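PDB 1RV9: conserved hypothetical protein NMB0706 from Neisseria meningitidis, which is of unknown function but belongs to the YfiH (DUF152) family and is possibly a polyphenol oxidoreductase of the multi-copper laccase type. Local coordinates for residues D178-F183 and G200-D205; G225-V230 and D234-Y239. All coordinates share one frame; numbering follows the deposited sequence.

How the interactions relate
Running from the N terminus, the chain enters helix 177-184, turns back through strand 194-198 and meets that helix again along strand 201-204; interaction 1 thus closes a loop of 16 residues. Helix 206-217 and strand 221-224 follow, and interaction 2 then closes a much shorter loop of three residues before helix 239-242. The two contacts lie in series, neither nesting nor crossing, with centres about 20 Å apart and nearest atoms about 7 Å apart. Interaction 1, a surface contact, joins helix 177-184 to a small antiparallel sheet; interaction 2 folds the buried loop between strand 221-224 and helix 239-242 back on itself. Helix 206-217 bridges them: D205 caps it, and Y207 OH bonds H227 O.

Interaction 1 of 2, residues D178-F183 and G200-D205; sequences DVFDAF and GKFLAD
A 3.0 Å hydrogen bond from A182 N to D178 O closes the helical turn that carries F180, the residue whose ring stacks on that of F202 in the strand opposite. No hydrogen bond crosses the contact; the two phenylalanines make it alone. Their rings form an offset stack with centroids 4.6 Å apart and planes tilted by 24°. F180 CD2 does the touching, lying over one face of F202 toward its rim, 3.6 Å from F202 CE1. F180 CB rests above the other flank of the same ring, 4.0 Å from F202 CE2. The two rings reach each other by different torsions: F180 swings CG away from its own backbone N (chi1 -179°), whereas F202 keeps CG beside its N (chi1 -53°). A flat, apolar side chain suits both places, because it spans the gap between helix and strand and lies offset over its partner without needing a polar mate. D181 OD1 lies in the plane of the F180 ring, 3.5 Å from F180 CD1, where the weakly positive ring hydrogens probably favour a carboxylate oxygen; Q177 NE2 also binds this oxygen. F194 meets F180 edge-to-face and also touches F202, extending the pair into an aromatic cluster. On another side of helix 177-184, V179 and A182 pack on W138 of helix 138-143. Backbone bonds of F202 to V175 and of L203 to E195 place strand 201-204 in the middle of its sheet, and the arrangement is that of a short helix packed through an aromatic cluster against a small three-stranded antiparallel sheet.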
# COMPACT_ATOMS: atom_id res chain seq x y z
N ASP A 178 13.89 -8.12 16.30
CA ASP A 178 12.48 -8.44 16.46
C ASP A 178 11.79 -8.51 15.10
O ASP A 178 11.03 -9.45 14.84
CB ASP A 178 11.80 -7.40 17.37
CG ASP A 178 11.80 -6.01 16.77
OD1 ASP A 178 12.83 -5.58 16.21
OD2 ASP A 178 10.76 -5.32 16.87
N VAL A 179 12.06 -7.54 14.24
CA VAL A 179 11.47 -7.53 12.90
C VAL A 179 12.01 -8.72 12.13
O VAL A 179 11.28 -9.42 11.43
CB VAL A 179 11.83 -6.23 12.14
CG1 VAL A 179 11.23 -6.27 10.75
CG2 VAL A 179 11.34 -5.02 12.91
N PHE A 180 13.31 -8.95 12.26
CA PHE A 180 13.97 -10.06 11.59
C PHE A 180 13.30 -11.39 11.95
O PHE A 180 12.94 -12.17 11.08
CB PHE A 180 15.46 -10.09 11.96
CG PHE A 180 16.23 -11.18 11.30
CD1 PHE A 180 16.24 -12.47 11.83
CD2 PHE A 180 16.94 -10.94 10.13
CE1 PHE A 180 16.95 -13.49 11.20
CE2 PHE A 180 17.65 -11.95 9.49
CZ PHE A 180 17.66 -13.23 10.03
N ASP A 181 13.13 -11.63 13.25
CA ASP A 181 12.51 -12.86 13.72
C ASP A 181 11.05 -13.00 13.30
O ASP A 181 10.59 -14.10 12.99
CB ASP A 181 12.61 -12.98 15.24
CG ASP A 181 14.04 -13.13 15.73
OD1 ASP A 181 14.91 -13.54 14.93
OD2 ASP A 181 14.30 -12.85 16.92
N ALA A 182 10.32 -11.89 13.28
CA ALA A 182 8.91 -11.92 12.91
C ALA A 182 8.71 -12.53 11.53
O ALA A 182 7.67 -13.12 11.24
CB ALA A 182 8.33 -10.50 12.94
N PHE A 183 9.72 -12.40 10.69
CA PHE A 183 9.68 -12.94 9.34
C PHE A 183 10.44 -14.25 9.18
O PHE A 183 9.89 -15.26 8.73
CB PHE A 183 10.27 -11.94 8.34
CG PHE A 183 9.38 -10.77 8.05
CD1 PHE A 183 8.34 -10.88 7.12
CD2 PHE A 183 9.58 -9.54 8.67
CE1 PHE A 183 7.54 -9.79 6.81
CE2 PHE A 183 8.78 -8.44 8.37
CZ PHE A 183 7.76 -8.57 7.44
N GLY A 200 23.53 -5.99 15.46
CA GLY A 200 22.19 -6.52 15.55
C GLY A 200 21.17 -5.75 14.72
O GLY A 200 19.97 -5.87 14.93
N LYS A 201 21.67 -4.96 13.77
CA LYS A 201 20.80 -4.18 12.90
C LYS A 201 20.80 -4.78 11.50
O LYS A 201 21.77 -5.43 11.09
CB LYS A 201 21.26 -2.72 12.84
CG LYS A 201 21.23 -2.01 14.19
CD LYS A 201 19.89 -2.21 14.90
CE LYS A 201 18.74 -1.51 14.20
NZ LYS A 201 18.79 -0.03 14.35
N PHE A 202 19.71 -4.58 10.77
CA PHE A 202 19.56 -5.11 9.42
C PHE A 202 18.90 -4.10 8.51
O PHE A 202 18.19 -3.20 8.96
CB PHE A 202 18.65 -6.34 9.41
CG PHE A 202 19.05 -7.41 10.37
CD1 PHE A 202 19.82 -8.49 9.94
CD2 PHE A 202 18.64 -7.36 11.70
CE1 PHE A 202 20.17 -9.50 10.83
CE2 PHE A 202 19.00 -8.36 12.59
CZ PHE A 202 19.76 -9.43 12.16
N LEU A 203 19.14 -4.26 7.21
CA LEU A 203 18.49 -3.44 6.21
C LEU A 203 17.42 -4.40 5.71
O LEU A 203 17.73 -5.48 5.22
CB LEU A 203 19.44 -3.09 5.07
CG LEU A 203 20.53 -2.07 5.41
CD1 LEU A 203 21.38 -1.80 4.18
CD2 LEU A 203 19.88 -0.79 5.92
N ALA A 204 16.15 -4.02 5.87
CA ALA A 204 15.05 -4.87 5.45
C ALA A 204 14.50 -4.44 4.10
O ALA A 204 14.25 -3.26 3.86
CB ALA A 204 13.94 -4.83 6.50
N ASP A 205 14.33 -5.41 3.21
CA ASP A 205 13.81 -5.16 1.87
C ASP A 205 12.34 -5.56 1.80
O ASP A 205 12.01 -6.73 1.58
CB ASP A 205 14.62 -5.97 0.85
CG ASP A 205 14.29 -5.62 -0.58
OD1 ASP A 205 13.21 -5.03 -0.83
OD2 ASP A 205 15.11 -5.94 -1.47

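Interaction 2 of 2, residues G225-V230 and D234-Y239; sequences GTHCTV and DTFFSY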
# COMPACT_ATOMS: atom_id res chain seq x y z
N GLY A 225 7.79 -1.95 -7.30
CA GLY A 225 8.91 -2.07 -6.37
C GLY A 225 10.19 -1.40 -6.84
O GLY A 225 11.28 -1.97 -6.70
N THR A 226 10.08 -0.20 -7.39
CA THR A 226 11.24 0.53 -7.89
C THR A 226 11.54 1.84 -7.17
O THR A 226 12.62 2.41 -7.34
CB THR A 226 11.07 0.86 -9.38
OG1 THR A 226 9.93 1.72 -9.55
CG2 THR A 226 10.86 -0.41 -10.19
N HIS A 227 10.60 2.31 -6.36
CA HIS A 227 10.79 3.57 -5.65
C HIS A 227 11.32 3.42 -4.23
O HIS A 227 11.38 2.32 -3.67
CB HIS A 227 9.45 4.31 -5.55
CG HIS A 227 8.86 4.71 -6.86
ND1 HIS A 227 9.26 5.84 -7.54
CD2 HIS A 227 7.89 4.15 -7.61
CE1 HIS A 227 8.55 5.96 -8.65
NE2 HIS A 227 7.71 4.94 -8.72
N CYS A 228 11.74 4.55 -3.67
CA CYS A 228 12.18 4.63 -2.28
C CYS A 228 11.56 5.93 -1.79
O CYS A 228 11.90 7.01 -2.26
CB CYS A 228 13.70 4.72 -2.13
SG CYS A 228 14.13 4.93 -0.36
N THR A 229 10.62 5.81 -0.86
CA THR A 229 9.95 6.98 -0.32
C THR A 229 10.91 7.93 0.39
O THR A 229 10.66 9.13 0.45
CB THR A 229 8.83 6.56 0.64
OG1 THR A 229 9.36 5.65 1.61
CG2 THR A 229 7.71 5.88 -0.12
N VAL A 230 12.00 7.40 0.93
CA VAL A 230 12.96 8.24 1.63
C VAL A 230 13.81 9.06 0.66
O VAL A 230 13.96 10.27 0.83
CB VAL A 230 13.90 7.40 2.53
CG1 VAL A 230 15.03 8.26 3.08
CG2 VAL A 230 13.10 6.80 3.68
N ASP A 234 10.98 14.75 -3.24
CA ASP A 234 10.15 15.69 -3.98
C ASP A 234 8.92 15.00 -4.55
O ASP A 234 8.12 15.62 -5.25
CB ASP A 234 10.94 16.34 -5.12
CG ASP A 234 12.07 17.21 -4.62
OD1 ASP A 234 11.83 18.04 -3.71
OD2 ASP A 234 13.20 17.06 -5.13
N THR A 235 8.76 13.72 -4.23
CA THR A 235 7.62 12.96 -4.74
C THR A 235 6.78 12.28 -3.67
O THR A 235 5.55 12.26 -3.77
CB THR A 235 8.09 11.86 -5.72
OG1 THR A 235 8.89 12.45 -6.76
CG2 THR A 235 6.90 11.16 -6.35
N PHE A 236 7.42 11.73 -2.65
CA PHE A 236 6.69 11.02 -1.61
C PHE A 236 6.93 11.48 -0.18
O PHE A 236 7.99 12.01 0.14
CB PHE A 236 7.02 9.52 -1.67
CG PHE A 236 6.73 8.89 -2.99
CD1 PHE A 236 5.42 8.73 -3.44
CD2 PHE A 236 7.77 8.45 -3.81
CE1 PHE A 236 5.16 8.14 -4.68
CE2 PHE A 236 7.51 7.86 -5.04
CZ PHE A 236 6.20 7.71 -5.48
N PHE A 237 5.92 11.27 0.65
CA PHE A 237 6.00 11.57 2.08
C PHE A 237 6.78 10.41 2.67
O PHE A 237 6.74 9.29 2.15
CB PHE A 237 4.61 11.58 2.73
CG PHE A 237 3.73 12.72 2.30
CD1 PHE A 237 4.06 14.03 2.61
CD2 PHE A 237 2.53 12.47 1.64
CE1 PHE A 237 3.21 15.08 2.28
CE2 PHE A 237 1.67 13.51 1.30
CZ PHE A 237 2.01 14.82 1.62
N SER A 238 7.49 10.66 3.77
CA SER A 238 8.27 9.62 4.43
C SER A 238 8.38 9.87 5.93
O SER A 238 8.87 10.91 6.36
CB SER A 238 9.68 9.53 3.85
OG SER A 238 10.47 8.62 4.59
N TYR A 239 7.91 8.91 6.72
CA TYR A 239 7.99 9.03 8.16
C TYR A 239 9.44 8.94 8.61
O TYR A 239 9.88 9.69 9.49
CB TYR A 239 7.17 7.93 8.84
CG TYR A 239 7.31 7.91 10.34
CD1 TYR A 239 8.35 7.21 10.95
CD2 TYR A 239 6.45 8.65 11.14
CE1 TYR A 239 8.53 7.25 12.33
CE2 TYR A 239 6.62 8.70 12.52
CZ TYR A 239 7.66 8.00 13.11
OH TYR A 239 7.84 8.06 14.47
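The ring of F236 turns its edge to one face of H227, with CZ 4.1 Å above the imidazole centre, while T226 OG1 lies over the opposite face, offset toward the rim. F236 in turn carries T235 CG2 over the centre of one face, and H227 ND1 stands in its plane, 3.7 Å from F236 CE2. With planes at 76°, this is a T-shaped pair. E232 OE1 bonds H227 ND1 and so helps fix the imidazole's rotation. Farther along, T229 CG2 packs 4.0 Å from F236 CB, its methyl serving the apolar side while OG1 (chi1 52°) turns to D117 OD1. That same carboxylate oxygen takes S238 OG, so two small hydroxyl residues share one acceptor. Both segments belong to the loop between strand 221-224 and helix 239-242; S238 is that helix's N-cap, its OG bonding R241 N, and V230 CG2 lies 3.3 Å from S238 OG. R241 grips both segments, NH1 reaching T229 O and V230 O and NH2 reaching F236 O, whereas F237 O is buried without a polar partner. Since no hydrogen bond passes directly between the segments, their cohesion rests on aromatic and methyl contacts plus charged groups, D117 and R241, that bridge both.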